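Local coordinates for protein UV damage endonuclease (Sulfolobus acidocaldarius, PDB 3TC3) that probably cleaves DNA at ultraviolet lesions as a manganese-binding repair endonuclease built on a TIM barrel, at residues E172-F177 / K199-K204; D205-S210 / R241-D246. One frame throughout, in Å; residues are numbered along the deposited sequence.

Overall arrangement
Both contacts involve helix 203-213, in the outer layer of the eight-stranded parallel barrel, or the loop that leads into it, their centres about 13 Å apart. Contact 1 is fully buried and sits at the N-terminal start of that helix, where helix 170-181 meets the loop from strand 192-195; its chemistry is aromatic and aliphatic, with a phenylalanine ring as the main surface. Contact 2 is only partly buried and lies further along the helix, against the loop that enters strand 249-252; there a small threonine methyl meets a serine oxygen and a leucine. L174 ties the two together: besides its part in contact 1, it packs on W208 and I209 from the helix segment of contact 2.

Contact 1. Residues E172-F177 / K199-K204; sequences ESLNRF and KVFSVK
The hydroxyl of S173, on the residue whose CB meets F201, has three polar partners: it donates to the carbonyl O of G169, with S165 O a weak second acceptor for the same proton, and S173 OG takes a weak bond from R176 NH2 at 3.0 Å, bent to 134°. The setting is the helical layer of a TIM barrel, where helix 170-181 packs beside the loop that leads from strand 192-195 into helix 203-213. F201 reaches from that loop toward the helix, CG beside its backbone N (chi1 -64°), bringing the ring to S173 and L174. S173 CB lies 3.9 Å from F201 CZ, at the ring edge and near its plane. L174 approaches the ring obliquely, its CD2 3.6 Å from F201 CE1, and the two side chains run alongside, pointing opposite ways. V200 CG1 stands 3.6 Å above the centre of one F201 ring face.

The loop is held by D197, whose carboxylate takes the backbone N-H groups of K199, V200 and F201. S202 starts helix 203-213 with a capping box: S202 OG caps the backbone N of D205, and D205 OD2 accepts the N-H of S202. With its side chain about 12 Å from the manganese, F201 is no ligand; E195, D220, D251 and E288 bind it. Within the helix, S173 CA rests 3.3 Å above the guanidinium plane of R176, offset toward its rim.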
ATOM      1  N   GLU A 172     -11.392  -4.923  22.491  1.00 21.60           N
ATOM      2  CA  GLU A 172     -12.701  -4.825  21.784  1.00 22.09           C
ATOM      3  C   GLU A 172     -12.469  -4.439  20.334  1.00 20.32           C
ATOM      4  O   GLU A 172     -13.144  -4.936  19.438  1.00 20.39           O
ATOM      5  CB  GLU A 172     -13.617  -3.796  22.431  1.00 25.33           C
ATOM      6  CG  GLU A 172     -14.286  -4.432  23.697  1.00 29.17           C
ATOM      7  CD  GLU A 172     -15.464  -3.663  24.267  1.00 32.35           C
ATOM      8  OE1 GLU A 172     -16.279  -3.127  23.480  1.00 34.86           O
ATOM      9  OE2 GLU A 172     -15.583  -3.657  25.551  1.00 34.00           O
ATOM     10  N   SER A 173     -11.499  -3.560  20.176  1.00 18.69           N
ATOM     11  CA  SER A 173     -11.210  -3.022  18.810  1.00 16.39           C
ATOM     12  C   SER A 173     -10.587  -4.078  17.923  1.00 16.43           C
ATOM     13  O   SER A 173     -10.888  -4.124  16.697  1.00 14.71           O
ATOM     14  CB  SER A 173     -10.299  -1.793  18.909  1.00 16.02           C
ATOM     15  OG  SER A 173     -11.017  -0.633  19.457  1.00 19.14           O
ATOM     16  N   LEU A 174      -9.736  -4.955  18.490  1.00 15.90           N
ATOM     17  CA  LEU A 174      -9.200  -6.096  17.711  1.00 15.27           C
ATOM     18  C   LEU A 174     -10.314  -7.104  17.310  1.00 14.58           C
ATOM     19  O   LEU A 174     -10.329  -7.625  16.161  1.00 14.20           O
ATOM     20  CB  LEU A 174      -8.053  -6.890  18.478  1.00 15.58           C
ATOM     21  CG  LEU A 174      -6.871  -5.982  18.768  1.00 16.26           C
ATOM     22  CD1 LEU A 174      -5.882  -6.823  19.622  1.00 18.85           C
ATOM     23  CD2 LEU A 174      -6.180  -5.551  17.471  1.00 16.13           C
ATOM     24  N   ASN A 175     -11.223  -7.388  18.269  1.00 16.72           N
ATOM     25  CA  ASN A 175     -12.258  -8.328  17.954  1.00 18.59           C
ATOM     26  C   ASN A 175     -13.275  -7.742  16.963  1.00 15.84           C
ATOM     27  O   ASN A 175     -13.690  -8.500  16.069  1.00 16.20           O
ATOM     28  CB  ASN A 175     -12.860  -8.826  19.250  1.00 23.65           C
ATOM     29  CG  ASN A 175     -11.960  -9.949  19.875  1.00 27.51           C
ATOM     30  OD1 ASN A 175     -11.570 -10.960  19.187  1.00 30.49           O
ATOM     31  ND2 ASN A 175     -11.594  -9.762  21.106  1.00 33.74           N
ATOM     32  N   ARG A 176     -13.532  -6.439  17.034  1.00 15.61           N
ATOM     33  CA  ARG A 176     -14.415  -5.796  16.014  1.00 14.85           C
ATOM     34  C   ARG A 176     -13.713  -5.880  14.632  1.00 12.75           C
ATOM     35  O   ARG A 176     -14.376  -6.152  13.611  1.00 12.97           O
ATOM     36  CB  ARG A 176     -14.691  -4.303  16.241  1.00 16.68           C
ATOM     37  CG  ARG A 176     -15.602  -4.046  17.467  1.00 18.27           C
ATOM     38  CD  ARG A 176     -16.185  -2.589  17.403  1.00 18.47           C
ATOM     39  NE  ARG A 176     -15.160  -1.561  17.126  1.00 19.84           N
ATOM     40  CZ  ARG A 176     -14.339  -1.070  18.039  1.00 18.56           C
ATOM     41  NH1 ARG A 176     -14.445  -1.452  19.346  1.00 21.22           N
ATOM     42  NH2 ARG A 176     -13.418  -0.195  17.688  1.00 18.97           N
ATOM     43  N   PHE A 177     -12.393  -5.737  14.609  1.00 12.27           N
ATOM     44  CA  PHE A 177     -11.758  -5.852  13.290  1.00 11.58           C
ATOM     45  C   PHE A 177     -11.978  -7.237  12.703  1.00 10.86           C
ATOM     46  O   PHE A 177     -12.266  -7.404  11.526  1.00 10.25           O
ATOM     47  CB  PHE A 177     -10.272  -5.565  13.443  1.00 11.60           C
ATOM     48  CG  PHE A 177      -9.523  -5.671  12.132  1.00 11.11           C
ATOM     49  CD1 PHE A 177      -9.099  -6.931  11.615  1.00 11.80           C
ATOM     50  CD2 PHE A 177      -9.226  -4.504  11.423  1.00 12.36           C
ATOM     51  CE1 PHE A 177      -8.485  -6.960  10.391  1.00 11.17           C
ATOM     52  CE2 PHE A 177      -8.615  -4.576  10.153  1.00 10.48           C
ATOM     53  CZ  PHE A 177      -8.195  -5.815   9.648  1.00 11.41           C
ATOM     54  N   LYS A 199       0.737   4.696  16.768  1.00 17.96           N
ATOM     55  CA  LYS A 199      -0.033   5.211  17.883  1.00 20.22           C
ATOM     56  C   LYS A 199      -0.736   4.161  18.766  1.00 19.45           C
ATOM     57  O   LYS A 199      -0.746   4.326  19.996  1.00 23.90           O
ATOM     58  CB  LYS A 199      -1.093   6.208  17.415  1.00 22.97           C
ATOM     59  CG  LYS A 199      -0.602   7.375  16.617  1.00 24.88           C
ATOM     60  CD  LYS A 199       0.182   8.431  17.460  1.00 32.44           C
ATOM     61  CE  LYS A 199       0.472   9.761  16.669  1.00 32.56           C
ATOM     62  NZ  LYS A 199       0.671   9.525  15.185  1.00 33.59           N
ATOM     63  N   VAL A 200      -1.295   3.113  18.187  1.00 18.92           N
ATOM     64  CA  VAL A 200      -2.095   2.187  18.929  1.00 19.58           C
ATOM     65  C   VAL A 200      -1.804   0.720  18.669  1.00 17.40           C
ATOM     66  O   VAL A 200      -1.522   0.003  19.605  1.00 18.53           O
ATOM     67  CB  VAL A 200      -3.594   2.402  18.638  1.00 21.88           C
ATOM     68  CG1 VAL A 200      -4.451   1.383  19.498  1.00 22.82           C
ATOM     69  CG2 VAL A 200      -3.975   3.851  19.126  1.00 24.26           C
ATOM     70  N   PHE A 201      -1.807   0.335  17.387  1.00 15.41           N
ATOM     71  CA  PHE A 201      -1.708  -1.077  17.060  1.00 15.28           C
ATOM     72  C   PHE A 201      -0.297  -1.477  16.615  1.00 13.94           C
ATOM     73  O   PHE A 201       0.153  -1.184  15.504  1.00 14.62           O
ATOM     74  CB  PHE A 201      -2.755  -1.519  15.990  1.00 14.68           C
ATOM     75  CG  PHE A 201      -4.129  -1.376  16.510  1.00 16.63           C
ATOM     76  CD1 PHE A 201      -4.594  -2.247  17.544  1.00 16.76           C
ATOM     77  CD2 PHE A 201      -4.944  -0.266  16.110  1.00 15.43           C
ATOM     78  CE1 PHE A 201      -5.883  -2.051  18.100  1.00 18.55           C
ATOM     79  CE2 PHE A 201      -6.214  -0.059  16.692  1.00 17.82           C
ATOM     80  CZ  PHE A 201      -6.707  -0.944  17.621  1.00 16.68           C
ATOM     81  N   SER A 202       0.380  -2.198  17.487  1.00 14.40           N
ATOM     82  CA  SER A 202       1.759  -2.571  17.294  1.00 13.45           C
ATOM     83  C   SER A 202       1.891  -3.815  16.413  1.00 12.61           C
ATOM     84  O   SER A 202       0.854  -4.422  16.074  1.00 12.03           O
ATOM     85  CB  SER A 202       2.362  -2.907  18.691  1.00 14.97           C
ATOM     86  OG  SER A 202       1.687  -4.084  19.221  1.00 15.35           O
ATOM     87  N   VAL A 203       3.091  -4.202  16.086  1.00 11.39           N
ATOM     88  CA  VAL A 203       3.341  -5.502  15.447  1.00 12.11           C
ATOM     89  C   VAL A 203       2.687  -6.650  16.241  1.00 13.14           C
ATOM     90  O   VAL A 203       2.020  -7.531  15.661  1.00 12.81           O
ATOM     91  CB  VAL A 203       4.805  -5.713  15.223  1.00 13.24           C
ATOM     92  CG1 VAL A 203       5.075  -7.127  14.654  1.00 14.77           C
ATOM     93  CG2 VAL A 203       5.272  -4.673  14.168  1.00 13.06           C
ATOM     94  N   LYS A 204       2.883  -6.670  17.562  1.00 13.53           N
ATOM     95  CA  LYS A 204       2.284  -7.700  18.396  1.00 14.33           C
ATOM     96  C   LYS A 204       0.776  -7.791  18.172  1.00 13.66           C
ATOM     97  O   LYS A 204       0.181  -8.912  18.054  1.00 13.83           O
ATOM     98  CB  LYS A 204       2.561  -7.384  19.878  1.00 17.14           C
ATOM     99  CG  LYS A 204       1.970  -8.427  20.861  1.00 20.46           C
ATOM    100  CD  LYS A 204       2.497  -8.035  22.249  1.00 23.15           C
ATOM    101  CE  LYS A 204       1.720  -8.792  23.274  1.00 28.60           C
ATOM    102  NZ  LYS A 204       1.922  -8.321  24.652  1.00 34.68           N
TER

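Contact 2. Residues D205-S210 / R241-D246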
ATOM      1  N   ASP A 205       0.122  -6.633  18.118  1.00 12.24           N
ATOM      2  CA  ASP A 205      -1.350  -6.613  17.950  1.00 13.45           C
ATOM      3  C   ASP A 205      -1.752  -7.144  16.569  1.00 12.20           C
ATOM      4  O   ASP A 205      -2.669  -7.935  16.412  1.00 12.91           O
ATOM      5  CB  ASP A 205      -1.826  -5.167  18.085  1.00 14.16           C
ATOM      6  CG  ASP A 205      -1.745  -4.653  19.502  1.00 16.66           C
ATOM      7  OD1 ASP A 205      -1.994  -5.384  20.487  1.00 19.78           O
ATOM      8  OD2 ASP A 205      -1.389  -3.492  19.632  1.00 15.78           O
ATOM      9  N   CYS A 206      -0.982  -6.749  15.552  1.00 12.58           N
ATOM     10  CA  CYS A 206      -1.256  -7.268  14.187  1.00 11.54           C
ATOM     11  C   CYS A 206      -1.027  -8.768  14.094  1.00 11.38           C
ATOM     12  O   CYS A 206      -1.827  -9.476  13.443  1.00 12.19           O
ATOM     13  CB  CYS A 206      -0.391  -6.544  13.127  1.00 11.45           C
ATOM     14  SG  CYS A 206      -0.816  -4.781  12.988  1.00 12.27           S
ATOM     15  N   LEU A 207      -0.042  -9.262  14.823  1.00 11.90           N
ATOM     16  CA  LEU A 207       0.237 -10.719  14.795  1.00 12.35           C
ATOM     17  C   LEU A 207      -0.956 -11.448  15.478  1.00 12.60           C
ATOM     18  O   LEU A 207      -1.322 -12.563  15.062  1.00 13.25           O
ATOM     19  CB  LEU A 207       1.523 -10.992  15.549  1.00 13.19           C
ATOM     20  CG  LEU A 207       2.776 -10.549  14.788  1.00 13.44           C
ATOM     21  CD1 LEU A 207       4.049 -10.775  15.650  1.00 15.03           C
ATOM     22  CD2 LEU A 207       2.905 -11.302  13.476  1.00 15.32           C
ATOM     23  N   TRP A 208      -1.578 -10.804  16.489  1.00 12.58           N
ATOM     24  CA  TRP A 208      -2.724 -11.456  17.188  1.00 13.28           C
ATOM     25  C   TRP A 208      -3.855 -11.603  16.207  1.00 12.41           C
ATOM     26  O   TRP A 208      -4.561 -12.633  16.176  1.00 13.40           O
ATOM     27  CB  TRP A 208      -3.061 -10.585  18.383  1.00 14.65           C
ATOM     28  CG  TRP A 208      -4.034 -11.231  19.339  1.00 15.79           C
ATOM     29  CD1 TRP A 208      -3.728 -12.033  20.443  1.00 15.92           C
ATOM     30  CD2 TRP A 208      -5.492 -11.183  19.281  1.00 16.48           C
ATOM     31  NE1 TRP A 208      -4.874 -12.427  21.079  1.00 17.87           N
ATOM     32  CE2 TRP A 208      -5.956 -11.936  20.463  1.00 16.06           C
ATOM     33  CE3 TRP A 208      -6.447 -10.542  18.447  1.00 17.04           C
ATOM     34  CZ2 TRP A 208      -7.333 -12.121  20.718  1.00 18.50           C
ATOM     35  CZ3 TRP A 208      -7.838 -10.703  18.769  1.00 19.13           C
ATOM     36  CH2 TRP A 208      -8.222 -11.448  19.879  1.00 18.19           C
ATOM     37  N   ILE A 209      -4.110 -10.549  15.411  1.00 12.01           N
ATOM     38  CA  ILE A 209      -5.118 -10.611  14.369  1.00 12.00           C
ATOM     39  C   ILE A 209      -4.757 -11.684  13.341  1.00 11.68           C
ATOM     40  O   ILE A 209      -5.635 -12.501  13.000  1.00 10.96           O
ATOM     41  CB  ILE A 209      -5.344  -9.234  13.693  1.00 12.32           C
ATOM     42  CG1 ILE A 209      -5.969  -8.240  14.677  1.00 13.36           C
ATOM     43  CG2 ILE A 209      -6.178  -9.455  12.380  1.00 11.87           C
ATOM     44  CD1 ILE A 209      -6.085  -6.833  14.080  1.00 14.31           C
ATOM     45  N   SER A 210      -3.523 -11.679  12.838  1.00 11.93           N
ATOM     46  CA  SER A 210      -3.137 -12.618  11.793  1.00 12.12           C
ATOM     47  C   SER A 210      -3.334 -14.042  12.227  1.00 13.07           C
ATOM     48  O   SER A 210      -3.779 -14.874  11.417  1.00 13.83           O
ATOM     49  CB  SER A 210      -1.661 -12.380  11.423  1.00 12.49           C
ATOM     50  OG  SER A 210      -1.275 -13.166  10.305  1.00 13.76           O
ATOM     51  N   ARG A 241       7.291 -12.442   8.765  1.00 17.04           N
ATOM     52  CA  ARG A 241       7.467 -13.365   7.593  1.00 17.71           C
ATOM     53  C   ARG A 241       6.553 -14.602   7.558  1.00 19.52           C
ATOM     54  O   ARG A 241       6.082 -15.020   6.496  1.00 20.72           O
ATOM     55  CB  ARG A 241       8.965 -13.805   7.453  1.00 19.09           C
ATOM     56  CG  ARG A 241       9.312 -14.640   6.257  1.00 20.46           C
ATOM     57  CD  ARG A 241      10.823 -15.088   6.355  1.00 21.49           C
ATOM     58  NE  ARG A 241      11.703 -13.907   6.327  1.00 23.16           N
ATOM     59  CZ  ARG A 241      11.991 -13.160   5.248  1.00 22.29           C
ATOM     60  NH1 ARG A 241      11.428 -13.400   4.054  1.00 22.13           N
ATOM     61  NH2 ARG A 241      12.797 -12.121   5.419  1.00 23.26           N
ATOM     62  N   ARG A 242       6.325 -15.200   8.716  1.00 17.78           N
ATOM     63  CA  ARG A 242       5.511 -16.404   8.836  1.00 21.17           C
ATOM     64  C   ARG A 242       4.008 -16.127   8.521  1.00 18.74           C
ATOM     65  O   ARG A 242       3.235 -17.061   8.350  1.00 20.93           O
ATOM     66  CB  ARG A 242       5.736 -16.986  10.226  1.00 24.16           C
ATOM     67  CG  ARG A 242       7.213 -17.200  10.409  1.00 27.38           C
ATOM     68  CD  ARG A 242       7.532 -18.172  11.551  1.00 35.56           C
ATOM     69  NE  ARG A 242       6.650 -18.049  12.723  1.00 41.15           N
ATOM     70  CZ  ARG A 242       7.036 -17.602  13.927  1.00 47.98           C
ATOM     71  NH1 ARG A 242       8.303 -17.234  14.151  1.00 48.27           N
ATOM     72  NH2 ARG A 242       6.141 -17.512  14.912  1.00 49.81           N
ATOM     73  N   THR A 243       3.605 -14.846   8.434  1.00 17.64           N
ATOM     74  CA  THR A 243       2.227 -14.523   8.096  1.00 15.48           C
ATOM     75  C   THR A 243       1.991 -14.412   6.617  1.00 15.00           C
ATOM     76  O   THR A 243       0.855 -14.268   6.218  1.00 15.97           O
ATOM     77  CB  THR A 243       1.707 -13.258   8.766  1.00 14.69           C
ATOM     78  OG1 THR A 243       2.367 -12.119   8.185  1.00 15.12           O
ATOM     79  CG2 THR A 243       2.033 -13.269  10.300  1.00 14.80           C
ATOM     80  N   TRP A 244       3.064 -14.562   5.822  1.00 13.94           N
ATOM     81  CA  TRP A 244       2.931 -14.485   4.346  1.00 14.46           C
ATOM     82  C   TRP A 244       3.082 -15.845   3.743  1.00 17.67           C
ATOM     83  O   TRP A 244       3.979 -16.584   4.119  1.00 21.71           O
ATOM     84  CB  TRP A 244       3.988 -13.540   3.749  1.00 13.69           C
ATOM     85  CG  TRP A 244       3.766 -12.140   4.154  1.00 12.68           C
ATOM     86  CD1 TRP A 244       4.118 -11.574   5.359  1.00 11.69           C
ATOM     87  CD2 TRP A 244       3.302 -11.057   3.317  1.00 12.30           C
ATOM     88  NE1 TRP A 244       3.799 -10.196   5.358  1.00 11.88           N
ATOM     89  CE2 TRP A 244       3.316  -9.845   4.162  1.00 11.29           C
ATOM     90  CE3 TRP A 244       2.811 -10.961   2.032  1.00 12.65           C
ATOM     91  CZ2 TRP A 244       2.834  -8.607   3.721  1.00 11.36           C
ATOM     92  CZ3 TRP A 244       2.379  -9.693   1.588  1.00 12.46           C
ATOM     93  CH2 TRP A 244       2.382  -8.561   2.427  1.00 12.33           C
ATOM     94  N   LYS A 245       2.344 -16.084   2.686  1.00 19.99           N
ATOM     95  CA  LYS A 245       2.590 -17.350   1.972  1.00 24.99           C
ATOM     96  C   LYS A 245       3.696 -17.124   0.929  1.00 29.02           C
ATOM     97  O   LYS A 245       4.475 -18.021   0.619  1.00 32.70           O
ATOM     98  CB  LYS A 245       1.279 -17.893   1.376  1.00 29.67           C
ATOM     99  CG  LYS A 245       0.608 -18.824   2.406  1.00 37.48           C
ATOM    100  CD  LYS A 245      -0.785 -19.260   2.013  1.00 43.08           C
ATOM    101  CE  LYS A 245      -1.512 -19.811   3.246  1.00 48.50           C
ATOM    102  NZ  LYS A 245      -2.059 -18.629   3.994  1.00 50.65           N
ATOM    103  N   ASP A 246       3.781 -15.873   0.442  1.00 28.12           N
ATOM    104  CA  ASP A 246       4.789 -15.485  -0.558  1.00 31.08           C
ATOM    105  C   ASP A 246       5.831 -14.536   0.097  1.00 27.92           C
ATOM    106  O   ASP A 246       5.937 -14.465   1.316  1.00 26.73           O
ATOM    107  CB  ASP A 246       4.112 -14.862  -1.812  1.00 34.71           C
ATOM    108  CG  ASP A 246       3.041 -13.828  -1.470  1.00 39.08           C
ATOM    109  OD1 ASP A 246       2.875 -13.497  -0.281  1.00 36.64           O
ATOM    110  OD2 ASP A 246       2.329 -13.330  -2.379  1.00 49.27           O
TER
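T243 puts its methyl group against two residues of one helix, L207 and S210, which lie one turn apart. In TIM-barrel terms, helix 203-213 of the outer layer is here packed against the loop that follows helix 233-241 and runs into strand 249-252.

The tight part is at S210. There S210 OG sits 3.3 Å from T243 CG2 and 3.4 Å from T243 CB, about van der Waals contact. The same oxygen, anti to the backbone N of its residue (chi1 -173°), is hydrogen-bonded to the carbonyl O of I215. T243 is fixed just as firmly: its OG1 bonds to V240 O and also to the backbone N of V217, the first residue of strand 217-220. With OG1 between backbone N and carbonyl carbon (chi1 70°), the hydroxyl can meet both V240 O and V217 N, while CG2 faces the helix. A type I turn from R241 to W244 carries the threonine, closed by W244 N to R241 O at 3.1 Å. The indole that follows is buried, touching V193 and I218 of the barrel strands, with NE1 bonded to V217 O.

The other side is looser. R242 and K245, on either side of T243 and W244 in sequence, are exposed to solvent and do not touch the helix segment. L207, which is partly exposed, has a side chain that crosses that of T243 at about a right angle, and its part comes down to a single pair, L207 CD2 at 3.8 Å from T243 CG2.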